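Local coordinates for outer surface protein (Bacillus cereus ATCC 14579, PDB 1X7F) that is of unknown function but is probably a 6-phospho-N-acetylmuramidase that hydrolyses phosphorylated muramic acid-containing disaccharides during cell-wall recycling, at residues A[229-240]-A[367-375]. Sequence-based numbering, arbitrary orientation. Where two conformers were deposited one is given.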
loop_
_atom_site.group_PDB
_atom_site.type_symbol
_atom_site.label_atom_id
_atom_site.label_comp_id
_atom_site.label_asym_id
_atom_site.label_seq_id
_atom_site.Cartn_x
_atom_site.Cartn_y
_atom_site.Cartn_z
ATOM N N LEU A 229 0.709 11.527 -5.402
ATOM C CA LEU A 229 -0.528 10.755 -5.567
ATOM C C LEU A 229 -1.320 10.827 -4.268
ATOM O O LEU A 229 -0.687 10.979 -3.206
ATOM C CB LEU A 229 -0.220 9.284 -5.849
ATOM C CG LEU A 229 0.107 8.749 -7.239
ATOM C CD1 LEU A 229 0.192 7.230 -7.137
ATOM C CD2 LEU A 229 -0.964 9.148 -8.237
ATOM N N PRO A 230 -2.668 10.729 -4.330
ATOM C CA PRO A 230 -3.479 10.652 -3.120
ATOM C C PRO A 230 -3.016 9.522 -2.215
ATOM O O PRO A 230 -2.607 8.462 -2.701
ATOM C CB PRO A 230 -4.896 10.395 -3.655
ATOM C CG PRO A 230 -4.909 11.061 -4.993
ATOM C CD PRO A 230 -3.523 10.760 -5.536
ATOM N N ILE A 231 -3.083 9.767 -0.907
ATOM C CA ILE A 231 -2.447 8.901 0.077
ATOM C C ILE A 231 -3.015 7.476 -0.026
ATOM O O ILE A 231 -2.261 6.509 0.008
ATOM C CB ILE A 231 -2.543 9.522 1.517
ATOM C CG1 ILE A 231 -1.488 8.899 2.450
ATOM C CG2 ILE A 231 -3.996 9.438 2.115
ATOM C CD1 ILE A 231 -1.564 9.404 3.889
ATOM N N GLU A 232 -4.325 7.368 -0.239
ATOM C CA GLU A 232 -4.998 6.074 -0.305
ATOM C C GLU A 232 -4.680 5.331 -1.601
ATOM O O GLU A 232 -4.719 4.098 -1.637
ATOM C CB GLU A 232 -6.525 6.221 -0.086
ATOM C CG GLU A 232 -7.312 6.746 -1.284
ATOM C CD GLU A 232 -7.321 8.263 -1.411
ATOM O OE1 GLU A 232 -8.080 8.755 -2.265
ATOM O OE2 GLU A 232 -6.593 8.980 -0.676
ATOM N N VAL A 233 -4.350 6.079 -2.651
ATOM C CA VAL A 233 -3.942 5.495 -3.937
ATOM C C VAL A 233 -2.544 4.860 -3.836
ATOM O O VAL A 233 -2.328 3.744 -4.296
ATOM C CB VAL A 233 -4.053 6.540 -5.090
ATOM C CG1 VAL A 233 -3.576 5.964 -6.414
ATOM C CG2 VAL A 233 -5.524 7.009 -5.205
ATOM N N GLN A 234 -1.618 5.562 -3.199
ATOM C CA GLN A 234 -0.328 4.990 -2.830
ATOM C C GLN A 234 -0.431 3.644 -2.100
ATOM O O GLN A 234 0.265 2.703 -2.453
ATOM C CB GLN A 234 0.451 5.976 -1.953
ATOM C CG GLN A 234 0.674 7.351 -2.545
ATOM C CD GLN A 234 1.347 8.284 -1.542
ATOM O OE1 GLN A 234 0.839 9.367 -1.232
ATOM N NE2 GLN A 234 2.485 7.867 -1.039
ATOM N N ALA A 235 -1.307 3.558 -1.094
ATOM C CA ALA A 235 -1.511 2.325 -0.329
ATOM C C ALA A 235 -2.117 1.213 -1.178
ATOM O O ALA A 235 -1.664 0.065 -1.128
ATOM C CB ALA A 235 -2.373 2.588 0.896
ATOM N N LYS A 236 -3.146 1.554 -1.946
ATOM C CA LYS A 236 -3.745 0.640 -2.911
ATOM C C LYS A 236 -2.663 0.061 -3.813
ATOM O O LYS A 236 -2.597 -1.144 -4.022
ATOM C CB LYS A 236 -4.799 1.358 -3.783
ATOM C CG LYS A 236 -6.170 1.582 -3.132
ATOM C CD LYS A 236 -7.122 2.305 -4.127
ATOM C CE LYS A 236 -8.446 2.650 -3.482
ATOM N NZ LYS A 236 -9.518 2.916 -4.476
ATOM N N HIS A 237 -1.805 0.926 -4.343
ATOM C CA HIS A 237 -0.777 0.474 -5.253
ATOM C C HIS A 237 0.188 -0.530 -4.603
ATOM O O HIS A 237 0.383 -1.629 -5.132
ATOM C CB HIS A 237 -0.046 1.665 -5.864
ATOM C CG HIS A 237 0.935 1.285 -6.928
ATOM N ND1 HIS A 237 1.942 2.127 -7.343
ATOM C CD2 HIS A 237 1.061 0.156 -7.661
ATOM C CE1 HIS A 237 2.647 1.536 -8.287
ATOM N NE2 HIS A 237 2.134 0.338 -8.497
ATOM N N LEU A 238 0.760 -0.168 -3.460
ATOM C CA LEU A 238 1.674 -1.060 -2.723
ATOM C C LEU A 238 1.100 -2.465 -2.452
ATOM O O LEU A 238 1.782 -3.474 -2.668
ATOM C CB LEU A 238 2.133 -0.400 -1.415
ATOM C CG LEU A 238 3.001 0.861 -1.544
ATOM C CD1 LEU A 238 3.391 1.386 -0.181
ATOM C CD2 LEU A 238 4.239 0.588 -2.374
ATOM N N TRP A 239 -0.144 -2.521 -1.993
ATOM C CA TRP A 239 -0.815 -3.788 -1.743
ATOM C C TRP A 239 -1.153 -4.534 -3.024
ATOM O O TRP A 239 -1.101 -5.762 -3.042
ATOM C CB TRP A 239 -2.078 -3.612 -0.881
ATOM C CG TRP A 239 -1.810 -3.339 0.586
ATOM C CD1 TRP A 239 -0.852 -3.924 1.376
ATOM C CD2 TRP A 239 -2.555 -2.464 1.450
ATOM N NE1 TRP A 239 -0.934 -3.437 2.659
ATOM C CE2 TRP A 239 -1.972 -2.544 2.736
ATOM C CE3 TRP A 239 -3.658 -1.609 1.265
ATOM C CZ2 TRP A 239 -2.439 -1.795 3.825
ATOM C CZ3 TRP A 239 -4.124 -0.869 2.351
ATOM C CH2 TRP A 239 -3.497 -0.955 3.607
ATOM N N ALA A 240 -1.491 -3.808 -4.092
ATOM C CA ALA A 240 -1.805 -4.453 -5.385
ATOM C C ALA A 240 -0.606 -5.134 -6.060
ATOM O O ALA A 240 -0.798 -6.005 -6.895
ATOM C CB ALA A 240 -2.489 -3.461 -6.364
ATOM N N GLU A 367 -6.561 9.384 -11.455
ATOM C CA GLU A 367 -5.361 9.072 -10.681
ATOM C C GLU A 367 -5.169 7.564 -10.476
ATOM O O GLU A 367 -4.068 7.112 -10.179
ATOM C CB GLU A 367 -5.357 9.824 -9.340
ATOM C CG GLU A 367 -6.478 9.444 -8.380
ATOM C CD GLU A 367 -7.783 10.181 -8.620
ATOM O OE1 GLU A 367 -7.941 10.853 -9.664
ATOM O OE2 GLU A 367 -8.669 10.071 -7.748
ATOM N N GLU A 368 -6.241 6.798 -10.662
ATOM C CA GLU A 368 -6.221 5.339 -10.417
ATOM C C GLU A 368 -6.140 4.471 -11.676
ATOM O O GLU A 368 -6.199 3.249 -11.582
ATOM C CB GLU A 368 -7.438 4.897 -9.581
ATOM C CG GLU A 368 -7.435 5.382 -8.126
ATOM C CD GLU A 368 -8.498 4.716 -7.263
ATOM O OE1 GLU A 368 -9.141 3.734 -7.716
ATOM O OE2 GLU A 368 -8.711 5.173 -6.113
ATOM N N LEU A 369 -5.990 5.082 -12.848
ATOM C CA LEU A 369 -6.005 4.307 -14.089
ATOM C C LEU A 369 -4.848 3.310 -14.149
ATOM O O LEU A 369 -5.004 2.218 -14.685
ATOM C CB LEU A 369 -6.009 5.212 -15.347
ATOM C CG LEU A 369 -7.216 6.131 -15.594
ATOM C CD1 LEU A 369 -7.081 6.841 -16.923
ATOM C CD2 LEU A 369 -8.550 5.396 -15.528
ATOM N N PHE A 370 -3.688 3.687 -13.615
ATOM C CA PHE A 370 -2.544 2.774 -13.611
ATOM C C PHE A 370 -2.863 1.471 -12.828
ATOM O O PHE A 370 -2.248 0.434 -13.056
ATOM C CB PHE A 370 -1.311 3.477 -13.036
ATOM C CG PHE A 370 -1.351 3.634 -11.550
ATOM C CD1 PHE A 370 -0.740 2.691 -10.726
ATOM C CD2 PHE A 370 -2.019 4.711 -10.964
ATOM C CE1 PHE A 370 -0.789 2.824 -9.353
ATOM C CE2 PHE A 370 -2.065 4.841 -9.594
ATOM C CZ PHE A 370 -1.452 3.903 -8.782
ATOM N N LEU A 371 -3.826 1.541 -11.915
ATOM C CA LEU A 371 -4.209 0.395 -11.101
ATOM C C LEU A 371 -4.849 -0.733 -11.916
ATOM O O LEU A 371 -4.776 -1.890 -11.522
ATOM C CB LEU A 371 -5.114 0.821 -9.944
ATOM C CG LEU A 371 -4.454 1.505 -8.745
ATOM C CD1 LEU A 371 -5.507 1.865 -7.705
ATOM C CD2 LEU A 371 -3.313 0.669 -8.112
ATOM N N LEU A 372 -5.425 -0.387 -13.066
ATOM C CA LEU A 372 -5.944 -1.359 -14.036
ATOM C C LEU A 372 -4.947 -2.449 -14.475
ATOM O O LEU A 372 -5.361 -3.565 -14.822
ATOM C CB LEU A 372 -6.494 -0.637 -15.268
ATOM C CG LEU A 372 -7.663 0.304 -14.976
ATOM C CD1 LEU A 372 -8.038 1.131 -16.221
ATOM C CD2 LEU A 372 -8.853 -0.506 -14.438
ATOM N N ASP A 373 -3.653 -2.129 -14.442
ATOM C CA ASP A 373 -2.605 -3.073 -14.787
ATOM C C ASP A 373 -2.475 -4.221 -13.776
ATOM O O ASP A 373 -1.874 -5.249 -14.077
ATOM C CB ASP A 373 -1.257 -2.345 -14.902
ATOM C CG ASP A 373 -1.221 -1.319 -16.044
ATOM O OD1 ASP A 373 -2.132 -1.295 -16.909
ATOM O OD2 ASP A 373 -0.295 -0.486 -16.143
ATOM N N TYR A 374 -3.022 -4.035 -12.576
ATOM C CA TYR A 374 -3.028 -5.083 -11.556
ATOM C C TYR A 374 -4.247 -6.014 -11.638
ATOM O O TYR A 374 -4.318 -7.012 -10.912
ATOM C CB TYR A 374 -2.828 -4.475 -10.151
ATOM C CG TYR A 374 -1.517 -3.742 -10.099
ATOM C CD1 TYR A 374 -1.451 -2.385 -10.417
ATOM C CD2 TYR A 374 -0.331 -4.421 -9.835
ATOM C CE1 TYR A 374 -0.240 -1.713 -10.432
ATOM C CE2 TYR A 374 0.890 -3.752 -9.846
ATOM C CZ TYR A 374 0.918 -2.398 -10.149
ATOM O OH TYR A 374 2.097 -1.716 -10.170
ATOM N N VAL A 375 -5.191 -5.696 -12.528
ATOM C CA VAL A 375 -6.275 -6.619 -12.843
ATOM C C VAL A 375 -5.789 -7.569 -13.933
ATOM O O VAL A 375 -5.972 -7.318 -15.121
ATOM C CB VAL A 375 -7.601 -5.911 -13.278
ATOM C CG1 VAL A 375 -8.725 -6.940 -13.411
ATOM C CG2 VAL A 375 -8.006 -4.829 -12.285
#
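His237, Phe370 and Tyr374 form an aromatic cluster between the N-terminal (beta/alpha)8 (TIM) barrel and the C-terminal domain, which is built on a mixed sheet. Helix 231-240, whose far side covers strands 201-204 and 246-249, here meets the 3-10 segment 367-374. In an edge-to-face pair, the edge of Phe370 points at one face of the imidazole, planes at 73°, with CE1 of Phe370 3.3 Å from CG of His237. Phe370 has CG between its backbone N and carbonyl carbon (chi1 75°), which aims the ring at the helix. CE2 and CZ of the same ring meet methyls: CG1 of Val233 lies 3.7 Å from CE2 of Phe370, and CD1 of Leu229 approaches CZ obliquely. Farther along, CB of Ala240 rests 3.9 Å from CG of Tyr374. A salt bridge joins NZ of Lys236 to the syn side of OE2 of Glu368 (2.9 Å), the ammonium standing 30° out of the carboxylate plane; Gln271 O also binds NZ, and Lys273 N holds OE1. The imidazole is gripped at both nitrogens, by His226 at ND1 and, at its edge, by a 2.6 Å hydrogen bond between NE2 of His237 and OH of Tyr374.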